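Long-range contact in putative pachytene checkpoint protein 2 (Caenorhabditis elegans, PDB 4XGU), which is an AAA+ ATPase of the PCH2 subfamily that binds and hydrolyses ATP and probably plays a key role in meiotic chromosome recombination: residues D242-E255 / N292-D306. Sequence-based numbering, arbitrary orientation.
Sequences DEKCMVFVLIDEVE and NVLILCTSNLESTLD
The side-chain amide of N292 reaches back to the start of strand 245-251, where ND2 donates a weak, bent hydrogen bond to C245 O (128° at the hydrogen); ND2 also bonds A240 O. With chi1 at 67°, the amide is swung over to C245 O. From here strand 293-299 runs parallel to 245-251 as neighbours in the central AAA+ sheet, joined by alternating bonds from V247 N to N292 O through to T298 N and I251 O; the shortest joins L296 N to V249 O at 2.6 Å. V293 packs on V247, CG2 to CG2 at 3.6 Å, and I295 CG2 lies beside V249 CB on the same face, which helix 275-288 covers. On the other face, under helix 185-199, L294 CD2 approaches F248 CE2 obliquely at 3.6 Å, whereas L296 CD1 meets that ring at its edge, in plane. T298 O accepts a long (3.3 Å) but nearly straight bond from V254 N, and T298 CG2 rests against D252 OD1. At the last residue of the strand, S299 OG lies 2.5 Å from E255 OE1. N300, which touches ADP, is held between E253 and K185: ND2 donates one N-H to E253 OE2 (3.2 Å) from the anti side, a little out of the carboxylate plane, while OD1 accepts from K185 of the Walker A loop. D252-E253 are consistent with Walker B, and N300 with the sensor 1 asparagine. L301 CD2 abuts E255 OE2, which also lies 2.8 Å from T304 O, another acceptor, and near the like-charged D306 OD1. This gathering of oxygens would probably disfavour a bare charge on E255 unless something else offsets it.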
loop_
_atom_site.group_PDB
_atom_site.type_symbol
_atom_site.label_atom_id
_atom_site.label_comp_id
_atom_site.label_asym_id
_atom_site.label_seq_id
_atom_site.Cartn_x
_atom_site.Cartn_y
_atom_site.Cartn_z
ATOM N N ASP B 242 -37.174 -13.780 19.587
ATOM C CA ASP B 242 -38.237 -13.638 20.568
ATOM C C ASP B 242 -39.099 -12.431 20.218
ATOM O O ASP B 242 -38.620 -11.298 20.205
ATOM C CB ASP B 242 -37.649 -13.497 21.976
ATOM C CG ASP B 242 -38.713 -13.456 23.059
ATOM O OD1 ASP B 242 -39.892 -13.738 22.757
ATOM O OD2 ASP B 242 -38.367 -13.148 24.220
ATOM N N GLU B 243 -40.372 -12.678 19.921
ATOM C CA GLU B 243 -41.298 -11.593 19.625
ATOM C C GLU B 243 -41.911 -11.075 20.920
ATOM O O GLU B 243 -41.667 -11.629 21.994
ATOM C CB GLU B 243 -42.391 -12.051 18.655
ATOM C CG GLU B 243 -43.436 -12.982 19.257
ATOM C CD GLU B 243 -42.982 -14.432 19.330
ATOM O OE1 GLU B 243 -43.857 -15.323 19.345
ATOM O OE2 GLU B 243 -41.759 -14.688 19.374
ATOM N N LYS B 244 -42.695 -10.005 20.809
ATOM C CA LYS B 244 -43.251 -9.305 21.968
ATOM C C LYS B 244 -42.136 -8.801 22.887
ATOM O O LYS B 244 -42.373 -8.484 24.052
ATOM C CB LYS B 244 -44.219 -10.204 22.744
ATOM N N CYS B 245 -40.923 -8.730 22.345
ATOM C CA CYS B 245 -39.773 -8.186 23.058
ATOM C C CYS B 245 -38.913 -7.351 22.122
ATOM O O CYS B 245 -38.496 -7.825 21.066
ATOM C CB CYS B 245 -38.925 -9.298 23.676
ATOM S SG CYS B 245 -37.316 -8.724 24.295
ATOM N N MET B 246 -38.646 -6.109 22.509
ATOM C CA MET B 246 -37.813 -5.243 21.688
ATOM C C MET B 246 -36.390 -5.209 22.225
ATOM O O MET B 246 -36.172 -5.151 23.437
ATOM C CB MET B 246 -38.400 -3.828 21.603
ATOM C CG MET B 246 -38.387 -3.035 22.897
ATOM S SD MET B 246 -39.333 -1.498 22.770
ATOM C CE MET B 246 -38.716 -0.835 21.224
ATOM N N VAL B 247 -35.423 -5.271 21.315
ATOM C CA VAL B 247 -34.020 -5.255 21.705
ATOM C C VAL B 247 -33.336 -3.987 21.191
ATOM O O VAL B 247 -33.613 -3.507 20.090
ATOM C CB VAL B 247 -33.276 -6.526 21.205
ATOM C CG1 VAL B 247 -34.188 -7.742 21.304
ATOM C CG2 VAL B 247 -32.777 -6.363 19.785
ATOM N N PHE B 248 -32.471 -3.424 22.025
ATOM C CA PHE B 248 -31.715 -2.236 21.662
ATOM C C PHE B 248 -30.240 -2.578 21.567
ATOM O O PHE B 248 -29.685 -3.206 22.467
ATOM C CB PHE B 248 -31.924 -1.118 22.684
ATOM C CG PHE B 248 -33.286 -0.494 22.638
ATOM C CD1 PHE B 248 -34.333 -1.024 23.376
ATOM C CD2 PHE B 248 -33.519 0.632 21.869
ATOM C CE1 PHE B 248 -35.591 -0.446 23.340
ATOM C CE2 PHE B 248 -34.773 1.215 21.827
ATOM C CZ PHE B 248 -35.810 0.676 22.565
ATOM N N VAL B 249 -29.599 -2.169 20.480
ATOM C CA VAL B 249 -28.171 -2.404 20.342
ATOM C C VAL B 249 -27.415 -1.088 20.298
ATOM O O VAL B 249 -27.555 -0.310 19.356
ATOM C CB VAL B 249 -27.850 -3.221 19.085
ATOM C CG1 VAL B 249 -26.347 -3.386 18.937
ATOM C CG2 VAL B 249 -28.537 -4.576 19.148
ATOM N N LEU B 250 -26.623 -0.839 21.335
ATOM C CA LEU B 250 -25.798 0.357 21.392
ATOM C C LEU B 250 -24.359 0.025 21.011
ATOM O O LEU B 250 -23.797 -0.965 21.478
ATOM C CB LEU B 250 -25.848 0.983 22.786
ATOM C CG LEU B 250 -24.934 2.189 23.005
ATOM C CD1 LEU B 250 -25.301 3.310 22.050
ATOM C CD2 LEU B 250 -25.001 2.666 24.444
ATOM N N ILE B 251 -23.773 0.854 20.154
ATOM C CA ILE B 251 -22.395 0.665 19.721
ATOM C C ILE B 251 -21.590 1.947 19.939
ATOM O O ILE B 251 -21.857 2.973 19.314
ATOM C CB ILE B 251 -22.331 0.244 18.241
ATOM C CG1 ILE B 251 -23.091 -1.069 18.035
ATOM C CG2 ILE B 251 -20.889 0.102 17.785
ATOM C CD1 ILE B 251 -23.405 -1.380 16.594
ATOM N N ASP B 252 -20.611 1.881 20.834
ATOM C CA ASP B 252 -19.817 3.050 21.199
ATOM C C ASP B 252 -18.496 3.105 20.438
ATOM O O ASP B 252 -17.961 2.067 20.049
ATOM C CB ASP B 252 -19.549 3.059 22.704
ATOM C CG ASP B 252 -20.824 3.032 23.523
ATOM O OD1 ASP B 252 -21.768 3.774 23.178
ATOM O OD2 ASP B 252 -20.885 2.266 24.509
ATOM N N GLU B 253 -17.979 4.319 20.248
ATOM C CA GLU B 253 -16.716 4.546 19.543
ATOM C C GLU B 253 -16.651 3.783 18.227
ATOM O O GLU B 253 -15.699 3.044 17.980
ATOM C CB GLU B 253 -15.529 4.152 20.425
ATOM C CG GLU B 253 -15.185 5.165 21.500
ATOM C CD GLU B 253 -13.705 5.510 21.518
ATOM O OE1 GLU B 253 -12.894 4.693 21.029
ATOM O OE2 GLU B 253 -13.354 6.603 22.015
ATOM N N VAL B 254 -17.669 3.967 17.392
ATOM C CA VAL B 254 -17.834 3.177 16.175
ATOM C C VAL B 254 -16.603 3.207 15.272
ATOM O O VAL B 254 -16.228 2.193 14.683
ATOM C CB VAL B 254 -19.053 3.659 15.365
ATOM C CG1 VAL B 254 -19.204 2.847 14.097
ATOM C CG2 VAL B 254 -20.312 3.557 16.202
ATOM N N GLU B 255 -15.961 4.364 15.180
ATOM C CA GLU B 255 -14.829 4.509 14.280
ATOM C C GLU B 255 -13.547 3.916 14.857
ATOM O O GLU B 255 -12.553 3.763 14.144
ATOM C CB GLU B 255 -14.628 5.978 13.926
ATOM C CG GLU B 255 -15.832 6.580 13.226
ATOM C CD GLU B 255 -15.536 7.930 12.614
ATOM O OE1 GLU B 255 -16.208 8.917 12.986
ATOM O OE2 GLU B 255 -14.630 8.008 11.757
ATOM N N ASN B 292 -38.819 -5.844 15.731
ATOM C CA ASN B 292 -38.708 -5.583 17.163
ATOM C C ASN B 292 -37.283 -5.261 17.603
ATOM O O ASN B 292 -36.897 -5.543 18.733
ATOM C CB ASN B 292 -39.226 -6.783 17.956
ATOM C CG ASN B 292 -38.348 -8.011 17.794
ATOM O OD1 ASN B 292 -37.674 -8.177 16.777
ATOM N ND2 ASN B 292 -38.351 -8.877 18.800
ATOM N N VAL B 293 -36.501 -4.672 16.707
ATOM C CA VAL B 293 -35.103 -4.384 16.997
ATOM C C VAL B 293 -34.770 -2.936 16.660
ATOM O O VAL B 293 -35.341 -2.365 15.738
ATOM C CB VAL B 293 -34.172 -5.329 16.213
ATOM C CG1 VAL B 293 -32.725 -4.963 16.433
ATOM C CG2 VAL B 293 -34.415 -6.768 16.624
ATOM N N LEU B 294 -33.856 -2.339 17.418
ATOM C CA LEU B 294 -33.415 -0.979 17.150
ATOM C C LEU B 294 -31.944 -0.819 17.516
ATOM O O LEU B 294 -31.548 -1.095 18.649
ATOM C CB LEU B 294 -34.272 0.012 17.931
ATOM C CG LEU B 294 -34.150 1.473 17.524
ATOM C CD1 LEU B 294 -34.486 1.616 16.056
ATOM C CD2 LEU B 294 -35.080 2.312 18.372
ATOM N N ILE B 295 -31.131 -0.377 16.562
ATOM C CA ILE B 295 -29.697 -0.258 16.810
ATOM C C ILE B 295 -29.245 1.203 16.831
ATOM O O ILE B 295 -29.600 1.994 15.956
ATOM C CB ILE B 295 -28.883 -1.053 15.769
ATOM C CG1 ILE B 295 -29.200 -0.587 14.352
ATOM C CG2 ILE B 295 -29.203 -2.534 15.869
ATOM C CD1 ILE B 295 -28.659 -1.511 13.282
ATOM N N LEU B 296 -28.472 1.555 17.854
ATOM C CA LEU B 296 -28.026 2.931 18.044
ATOM C C LEU B 296 -26.504 3.017 18.043
ATOM O O LEU B 296 -25.831 2.241 18.719
ATOM C CB LEU B 296 -28.579 3.505 19.353
ATOM C CG LEU B 296 -30.095 3.513 19.571
ATOM C CD1 LEU B 296 -30.574 2.223 20.220
ATOM C CD2 LEU B 296 -30.495 4.712 20.405
ATOM N N CYS B 297 -25.969 3.968 17.287
ATOM C CA CYS B 297 -24.524 4.131 17.168
ATOM C C CYS B 297 -24.077 5.528 17.591
ATOM O O CYS B 297 -24.803 6.506 17.411
ATOM C CB CYS B 297 -24.078 3.856 15.731
ATOM S SG CYS B 297 -24.551 2.231 15.101
ATOM N N THR B 298 -22.877 5.614 18.154
ATOM C CA THR B 298 -22.296 6.902 18.501
ATOM C C THR B 298 -20.858 6.977 17.997
ATOM O O THR B 298 -20.107 6.011 18.105
ATOM C CB THR B 298 -22.337 7.158 20.025
ATOM O OG1 THR B 298 -21.534 8.302 20.344
ATOM C CG2 THR B 298 -21.808 5.960 20.788
ATOM N N SER B 299 -20.485 8.119 17.431
ATOM C CA SER B 299 -19.128 8.312 16.928
ATOM C C SER B 299 -18.472 9.531 17.576
ATOM O O SER B 299 -18.915 10.661 17.385
ATOM C CB SER B 299 -19.138 8.462 15.407
ATOM O OG SER B 299 -17.822 8.566 14.895
ATOM N N ASN B 300 -17.413 9.293 18.344
ATOM C CA ASN B 300 -16.746 10.365 19.078
ATOM C C ASN B 300 -15.927 11.274 18.167
ATOM O O ASN B 300 -15.549 12.378 18.557
ATOM C CB ASN B 300 -15.851 9.782 20.174
ATOM C CG ASN B 300 -16.645 9.240 21.348
ATOM O OD1 ASN B 300 -17.740 9.720 21.647
ATOM N ND2 ASN B 300 -16.095 8.240 22.025
ATOM N N LEU B 301 -15.650 10.804 16.956
ATOM C CA LEU B 301 -14.920 11.603 15.979
ATOM C C LEU B 301 -15.889 12.410 15.123
ATOM O O LEU B 301 -16.969 11.933 14.779
ATOM C CB LEU B 301 -14.047 10.711 15.091
ATOM C CG LEU B 301 -13.288 11.380 13.939
ATOM C CD1 LEU B 301 -12.181 12.283 14.467
ATOM C CD2 LEU B 301 -12.735 10.334 12.977
ATOM N N GLU B 302 -15.498 13.633 14.782
ATOM C CA GLU B 302 -16.320 14.483 13.931
ATOM C C GLU B 302 -15.644 14.714 12.578
ATOM O O GLU B 302 -14.416 14.788 12.495
ATOM C CB GLU B 302 -16.599 15.817 14.628
ATOM C CG GLU B 302 -17.788 16.581 14.072
ATOM C CD GLU B 302 -18.078 17.847 14.859
ATOM O OE1 GLU B 302 -19.246 18.292 14.868
ATOM O OE2 GLU B 302 -17.136 18.396 15.469
ATOM N N SER B 303 -16.463 14.787 11.530
ATOM C CA SER B 303 -16.046 15.178 10.177
ATOM C C SER B 303 -15.198 14.154 9.411
ATOM O O SER B 303 -14.582 14.497 8.403
ATOM C CB SER B 303 -15.288 16.509 10.222
ATOM O OG SER B 303 -14.711 16.803 8.963
ATOM N N THR B 304 -15.166 12.908 9.872
ATOM C CA THR B 304 -14.539 11.837 9.096
ATOM C C THR B 304 -15.395 10.580 9.206
ATOM O O THR B 304 -14.891 9.467 9.363
ATOM C CB THR B 304 -13.097 11.546 9.560
ATOM O OG1 THR B 304 -12.451 12.774 9.915
ATOM C CG2 THR B 304 -12.296 10.870 8.447
ATOM N N LEU B 305 -16.705 10.783 9.117
ATOM C CA LEU B 305 -17.681 9.712 9.263
ATOM C C LEU B 305 -17.560 8.668 8.162
ATOM O O LEU B 305 -17.377 9.006 6.992
ATOM C CB LEU B 305 -19.092 10.297 9.269
ATOM C CG LEU B 305 -19.969 9.969 10.473
ATOM C CD1 LEU B 305 -21.285 10.721 10.372
ATOM C CD2 LEU B 305 -20.199 8.470 10.565
ATOM N N ASP B 306 -17.667 7.398 8.541
ATOM C CA ASP B 306 -17.626 6.312 7.570
ATOM C C ASP B 306 -18.872 6.344 6.687
ATOM O O ASP B 306 -19.998 6.314 7.181
ATOM C CB ASP B 306 -17.501 4.955 8.275
ATOM C CG ASP B 306 -16.173 4.791 9.004
ATOM O OD1 ASP B 306 -15.232 5.563 8.720
ATOM O OD2 ASP B 306 -16.068 3.881 9.856
#